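Long-range contacts in dipeptide Epimerase (Enterococcus faecalis V583, PDB 3JW7), which belongs to the mandelate racemase/muconate lactonizing branch of the enolase superfamily, with a barrel domain that holds a magnesium ion: residues Met238-Cys243 / Val260-Leu265; Gly285-Ile290 / Ile314-Leu319. One frame throughout, in Å; residues are numbered along the deposited sequence.

Interaction 1: Met238-Cys243 / Val260-Leu265; sequences MADESC and VINIKL. With MG (magnesium ion), chain L; TYR (tyrosine), chain J.
Asp240 and Lys264 meet beside the magnesium ion: Lys264 NZ lies 2.8 Å from Asp240 OD1 and nearly as close to OD2, a bidentate salt bridge whose hydrogen bonds are both weak in geometry. The two side chains cross at about a right angle, and the bend at the end of the lysine (chi4 58°) turns NZ to the carboxylate. Lys267 reaches Asp240 OD1 as a second cationic partner and also bonds the backbone O of Cys243 and of Asn262. Asp240 OD2 also binds magnesium at 2.3 Å, together with OXT of the bound tyrosine, water 1, Asp189 and Glu215. Lys264 NZ also donates to the tyrosine O, 3.2 Å away. Asn262 lies alongside Asp240, its amide stacked on the carboxylate with the planes 6° apart; ND2 is bonded to Glu215, while OD1 accepts a weak bond from Lys264 NZ. These groups sit at the C-terminal ends of parallel strands 236-239 and 260-263, joined through helix 246-255 in a beta-alpha-beta unit of the enolase-type barrel, where the family places its metal site. Two backbone bonds fix the register behind them: Ala239 N to Val260 O, 2.9 Å, and Asn262 N to Ala239 O, 2.8 Å. Further back, Met238 SD rests against Asn262 CB at 3.7 Å, and on the opposite face Cys243 SG meets Ile261 CG2 at 3.9 Å.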
loop_
_atom_site.group_PDB
_atom_site.type_symbol
_atom_site.label_atom_id
_atom_site.label_comp_id
_atom_site.label_asym_id
_atom_site.label_seq_id
_atom_site.Cartn_x
_atom_site.Cartn_y
_atom_site.Cartn_z
ATOM N N MET A 238 -5.880 -1.657 13.208
ATOM C CA MET A 238 -5.565 -0.813 12.059
ATOM C C MET A 238 -6.682 -0.813 11.030
ATOM O O MET A 238 -7.265 -1.857 10.726
ATOM C CB MET A 238 -4.278 -1.294 11.378
ATOM C CG MET A 238 -3.824 -0.424 10.201
ATOM S SD MET A 238 -2.385 -1.085 9.351
ATOM C CE MET A 238 -1.107 -0.802 10.561
ATOM N N ALA A 239 -6.990 0.365 10.502
ATOM C CA ALA A 239 -8.014 0.458 9.478
ATOM C C ALA A 239 -7.310 0.380 8.137
ATOM O O ALA A 239 -6.220 0.926 7.976
ATOM C CB ALA A 239 -8.767 1.780 9.589
ATOM N N ASP A 240 -7.922 -0.317 7.187
ATOM C CA ASP A 240 -7.371 -0.394 5.846
ATOM C C ASP A 240 -8.484 -0.058 4.867
ATOM O O ASP A 240 -8.617 1.093 4.461
ATOM C CB ASP A 240 -6.802 -1.781 5.537
ATOM C CG ASP A 240 -6.233 -1.871 4.131
ATOM O OD1 ASP A 240 -6.191 -0.832 3.429
ATOM O OD2 ASP A 240 -5.823 -2.979 3.723
ATOM N N GLU A 241 -9.300 -1.046 4.509
ATOM C CA GLU A 241 -10.380 -0.802 3.558
ATOM C C GLU A 241 -11.372 0.262 4.027
ATOM O O GLU A 241 -12.077 0.847 3.207
ATOM C CB GLU A 241 -11.119 -2.107 3.232
ATOM C CG GLU A 241 -10.266 -3.116 2.489
ATOM C CD GLU A 241 -9.691 -4.183 3.397
ATOM O OE1 GLU A 241 -9.153 -3.829 4.469
ATOM O OE2 GLU A 241 -9.778 -5.373 3.031
ATOM N N SER A 242 -11.426 0.510 5.335
ATOM C CA SER A 242 -12.320 1.530 5.879
ATOM C C SER A 242 -11.772 2.937 5.650
ATOM O O SER A 242 -12.470 3.925 5.886
ATOM C CB SER A 242 -12.534 1.330 7.383
ATOM O OG SER A 242 -13.426 0.258 7.638
ATOM N N CYS A 243 -10.528 3.041 5.193
ATOM C CA CYS A 243 -9.944 4.361 4.955
ATOM C C CYS A 243 -9.258 4.464 3.595
ATOM O O CYS A 243 -8.160 3.947 3.400
ATOM C CB CYS A 243 -8.951 4.696 6.072
ATOM S SG CYS A 243 -8.333 6.405 6.042
ATOM N N VAL A 260 -4.390 2.772 14.310
ATOM C CA VAL A 260 -3.425 3.018 13.243
ATOM C C VAL A 260 -4.154 2.934 11.906
ATOM O O VAL A 260 -5.214 2.317 11.807
ATOM C CB VAL A 260 -2.287 1.956 13.273
ATOM C CG1 VAL A 260 -1.366 2.125 12.073
ATOM C CG2 VAL A 260 -1.476 2.096 14.561
ATOM N N ILE A 261 -3.588 3.552 10.879
ATOM C CA ILE A 261 -4.211 3.531 9.567
ATOM C C ILE A 261 -3.252 3.115 8.456
ATOM O O ILE A 261 -2.117 3.577 8.394
ATOM C CB ILE A 261 -4.821 4.915 9.223
ATOM C CG1 ILE A 261 -6.083 5.143 10.062
ATOM C CG2 ILE A 261 -5.152 4.990 7.722
ATOM C CD1 ILE A 261 -6.699 6.534 9.908
ATOM N N ASN A 262 -3.731 2.233 7.587
ATOM C CA ASN A 262 -2.962 1.738 6.449
ATOM C C ASN A 262 -3.176 2.691 5.268
ATOM O O ASN A 262 -4.307 2.888 4.830
ATOM C CB ASN A 262 -3.457 0.332 6.076
ATOM C CG ASN A 262 -2.703 -0.275 4.895
ATOM O OD1 ASN A 262 -2.466 0.381 3.883
ATOM N ND2 ASN A 262 -2.345 -1.546 5.019
ATOM N N ILE A 263 -2.096 3.292 4.774
ATOM C CA ILE A 263 -2.166 4.203 3.629
ATOM C C ILE A 263 -1.698 3.503 2.356
ATOM O O ILE A 263 -0.637 2.884 2.341
ATOM C CB ILE A 263 -1.246 5.433 3.810
ATOM C CG1 ILE A 263 -1.706 6.266 5.001
ATOM C CG2 ILE A 263 -1.235 6.265 2.526
ATOM C CD1 ILE A 263 -0.806 7.454 5.285
ATOM N N LYS A 264 -2.486 3.605 1.290
ATOM C CA LYS A 264 -2.102 3.007 0.012
ATOM C C LYS A 264 -2.243 4.060 -1.080
ATOM O O LYS A 264 -3.287 4.695 -1.192
ATOM C CB LYS A 264 -3.007 1.827 -0.346
ATOM C CG LYS A 264 -2.797 0.550 0.456
ATOM C CD LYS A 264 -3.641 -0.588 -0.141
ATOM C CE LYS A 264 -3.488 -1.889 0.652
ATOM N NZ LYS A 264 -3.872 -1.707 2.077
ATOM N N LEU A 265 -1.209 4.241 -1.891
ATOM C CA LEU A 265 -1.294 5.227 -2.965
ATOM C C LEU A 265 -2.440 4.868 -3.898
ATOM O O LEU A 265 -3.101 5.748 -4.445
ATOM C CB LEU A 265 0.011 5.284 -3.759
ATOM C CG LEU A 265 1.236 5.737 -2.962
ATOM C CD1 LEU A 265 2.418 5.890 -3.913
ATOM C CD2 LEU A 265 0.941 7.053 -2.239
HETATM MG MG MG L . -4.850 -4.831 4.778
HETATM N N TYR J . -2.365 -5.794 0.222
HETATM C CA TYR J . -3.763 -5.661 0.613
HETATM C C TYR J . -3.924 -5.400 2.111
HETATM O O TYR J . -3.059 -4.697 2.680
HETATM C CB TYR J . -4.542 -6.918 0.208
HETATM C CG TYR J . -4.593 -7.183 -1.288
HETATM C CD1 TYR J . -4.432 -8.474 -1.785
HETATM C CD2 TYR J . -4.850 -6.158 -2.202
HETATM C CE1 TYR J . -4.525 -8.748 -3.150
HETATM C CE2 TYR J . -4.951 -6.423 -3.581
HETATM C CZ TYR J . -4.788 -7.725 -4.041
HETATM O OH TYR J . -4.904 -8.022 -5.383
HETATM O OXT TYR J . -4.922 -5.884 2.688
HETATM O O HOH W 1 -7.055 -5.159 5.740
HETATM O O HOH W 2 -5.685 5.328 4.150
#

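Interaction 2: Gly285-Ile290 / Ile314-Leu319; sequences GIECMI and ITRADL. With ILE (isoleucine), chain I.
Glu287 and Thr315 make the shortest polar contact between the two strands: Thr315 OG1 donates to Glu287 OE1 at 2.6 Å, reaching the oxygen from above the carboxylate plane, 40° out of it. Thr315 holds OG1 between its backbone N and carbonyl carbon (chi1 64°), which turns the hydroxyl to the glutamate. The same OE1 has a long salt bridge to Arg316 NH1, 3.7 Å, well out of the guanidinium plane and hence a matter of charge alone; Arg316 NE is paired with Glu212. Water 3 lies in plane at the guanidinium edge, accepting from NH1 and donating to Thr315 OG1 and, weakly, to Cys288 O.

The backbone bonds are those of parallel strands interrupted by a beta bulge, the register slipping by one residue between Cys288 and Met289. Thr315 N bonds to Cys288 O only weakly, at 3.0 Å with an N-H...O angle of 128°. Past the bulge the pairing recovers, with Ile290 N to Arg316 O at 3.1 Å and Asp318 N to Ile290 O at 2.8 Å.

Apolar packing divides between the two faces. On one, Met289 CG meets Arg316 CB at 3.5 Å, the side chains crossing at about a right angle, and the bent end of Met289 carries CE to Asp318 CB. On the other, Ile290 CG2 touches Ala317 CB at 3.5 Å and Leu319 CD1, while Ile290 CB rests on Ile314 CG2; helix 298-310, which links the strands in a beta-alpha-beta unit of the barrel, covers this side.

At the C-terminal end Asp318 receives the amino nitrogen of the bound isoleucine, OD2 to ILE N at 2.8 Å. Lys159 pairs with OD2; Asp320 also bonds this nitrogen, and with Asp132 close to OD1 the acidic cluster is consistent with a site for a cationic amino group.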
loop_
_atom_site.group_PDB
_atom_site.type_symbol
_atom_site.label_atom_id
_atom_site.label_comp_id
_atom_site.label_asym_id
_atom_site.label_seq_id
_atom_site.Cartn_x
_atom_site.Cartn_y
_atom_site.Cartn_z
ATOM N N GLY A 285 -2.498 11.845 16.561
ATOM C CA GLY A 285 -1.787 10.871 17.376
ATOM C C GLY A 285 -1.952 9.443 16.884
ATOM O O GLY A 285 -1.838 8.486 17.655
ATOM N N ILE A 286 -2.232 9.305 15.592
ATOM C CA ILE A 286 -2.403 8.004 14.964
ATOM C C ILE A 286 -1.241 7.751 14.004
ATOM O O ILE A 286 -0.980 8.555 13.115
ATOM C CB ILE A 286 -3.726 7.948 14.168
ATOM C CG1 ILE A 286 -4.913 8.058 15.128
ATOM C CG2 ILE A 286 -3.806 6.660 13.351
ATOM C CD1 ILE A 286 -6.250 8.170 14.425
ATOM N N GLU A 287 -0.532 6.644 14.196
ATOM C CA GLU A 287 0.575 6.309 13.313
ATOM C C GLU A 287 0.031 5.661 12.048
ATOM O O GLU A 287 -1.082 5.129 12.044
ATOM C CB GLU A 287 1.554 5.361 14.015
ATOM C CG GLU A 287 2.511 6.062 14.971
ATOM C CD GLU A 287 3.395 5.089 15.738
ATOM O OE1 GLU A 287 3.645 3.977 15.229
ATOM O OE2 GLU A 287 3.850 5.445 16.846
ATOM N N CYS A 288 0.811 5.706 10.971
ATOM C CA CYS A 288 0.376 5.111 9.709
ATOM C C CYS A 288 1.345 4.061 9.178
ATOM O O CYS A 288 2.553 4.107 9.437
ATOM C CB CYS A 288 0.204 6.192 8.633
ATOM S SG CYS A 288 -1.086 7.428 8.940
ATOM N N MET A 289 0.792 3.103 8.443
ATOM C CA MET A 289 1.583 2.061 7.809
ATOM C C MET A 289 1.331 2.193 6.319
ATOM O O MET A 289 0.182 2.271 5.889
ATOM C CB MET A 289 1.153 0.657 8.246
ATOM C CG MET A 289 1.919 -0.425 7.476
ATOM S SD MET A 289 1.654 -2.120 8.037
ATOM C CE MET A 289 0.234 -2.568 7.071
ATOM N N ILE A 290 2.402 2.242 5.544
ATOM C CA ILE A 290 2.285 2.341 4.094
ATOM C C ILE A 290 2.074 0.907 3.588
ATOM O O ILE A 290 2.782 -0.016 4.000
ATOM C CB ILE A 290 3.568 2.982 3.489
ATOM C CG1 ILE A 290 3.365 3.266 2.000
ATOM C CG2 ILE A 290 4.776 2.090 3.727
ATOM C CD1 ILE A 290 2.303 4.281 1.727
ATOM N N ILE A 314 4.889 7.711 9.320
ATOM C CA ILE A 314 4.626 6.452 8.622
ATOM C C ILE A 314 5.696 5.560 9.255
ATOM O O ILE A 314 6.849 5.528 8.825
ATOM C CB ILE A 314 4.826 6.594 7.095
ATOM C CG1 ILE A 314 3.752 7.546 6.543
ATOM C CG2 ILE A 314 4.721 5.224 6.413
ATOM C CD1 ILE A 314 3.821 7.790 5.042
ATOM N N THR A 315 5.296 4.855 10.304
ATOM C CA THR A 315 6.217 4.033 11.084
ATOM C C THR A 315 6.307 2.558 10.745
ATOM O O THR A 315 7.167 1.849 11.271
ATOM C CB THR A 315 5.871 4.156 12.569
ATOM O OG1 THR A 315 4.561 3.618 12.796
ATOM C CG2 THR A 315 5.871 5.619 12.981
ATOM N N ARG A 316 5.411 2.086 9.890
ATOM C CA ARG A 316 5.424 0.687 9.490
ATOM C C ARG A 316 5.318 0.629 7.980
ATOM O O ARG A 316 4.851 1.575 7.357
ATOM C CB ARG A 316 4.243 -0.066 10.100
ATOM C CG ARG A 316 4.290 -0.214 11.616
ATOM C CD ARG A 316 3.079 -1.011 12.099
ATOM N NE ARG A 316 3.103 -1.262 13.539
ATOM C CZ ARG A 316 2.675 -0.410 14.464
ATOM N NH1 ARG A 316 2.177 0.770 14.113
ATOM N NH2 ARG A 316 2.739 -0.740 15.750
ATOM N N ALA A 317 5.753 -0.482 7.398
ATOM C CA ALA A 317 5.672 -0.636 5.955
ATOM C C ALA A 317 5.384 -2.069 5.546
ATOM O O ALA A 317 5.969 -3.020 6.070
ATOM C CB ALA A 317 6.967 -0.158 5.294
ATOM N N ASP A 318 4.455 -2.198 4.607
ATOM C CA ASP A 318 4.063 -3.474 4.049
ATOM C C ASP A 318 4.167 -3.238 2.548
ATOM O O ASP A 318 3.163 -3.017 1.878
ATOM C CB ASP A 318 2.622 -3.821 4.442
ATOM C CG ASP A 318 2.097 -5.057 3.720
ATOM O OD1 ASP A 318 2.853 -6.044 3.587
ATOM O OD2 ASP A 318 0.926 -5.044 3.293
ATOM N N LEU A 319 5.398 -3.258 2.038
ATOM C CA LEU A 319 5.650 -3.026 0.616
ATOM C C LEU A 319 6.340 -4.241 0.025
ATOM O O LEU A 319 7.537 -4.209 -0.275
ATOM C CB LEU A 319 6.529 -1.782 0.434
ATOM C CG LEU A 319 5.933 -0.476 0.965
ATOM C CD1 LEU A 319 6.942 0.664 0.856
ATOM C CD2 LEU A 319 4.675 -0.147 0.191
HETATM N N ILE I . 0.881 -6.989 1.308
HETATM C CA ILE I . -0.110 -6.662 0.242
HETATM C C ILE I . -1.531 -6.663 0.790
HETATM O O ILE I . -1.855 -7.428 1.702
HETATM C CB ILE I . -0.061 -7.678 -0.929
HETATM C CG1 ILE I . -0.167 -9.098 -0.378
HETATM C CG2 ILE I . 1.198 -7.460 -1.761
HETATM C CD1 ILE I . -0.471 -10.162 -1.431
HETATM O O HOH W 3 2.234 2.295 11.814
#

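Strands 260-263 and 287-290 are neighbours in the barrel sheet, so interactions 1 and 2 adjoin along the seam between these strands, their centres about 9 Å apart. Probable hydrogen bonds run from Ile263 N to Met289 O, 2.7 Å, and between Met289 N and Ile261 O, 2.9 Å. The four strands stand in the order 236-239, 260-263, 287-290, 314-317, and both contacts end at the C-terminal rim around the ligand. Interaction 1 supplies the magnesium and tyrosine carboxylate side, and interaction 2 the isoleucine amino side; isoleucine C is joined to tyrosine N at 1.3 Å, making these two ends of one molecule. The Asp318 side chain lies about 6 Å from magnesium between nearest atoms.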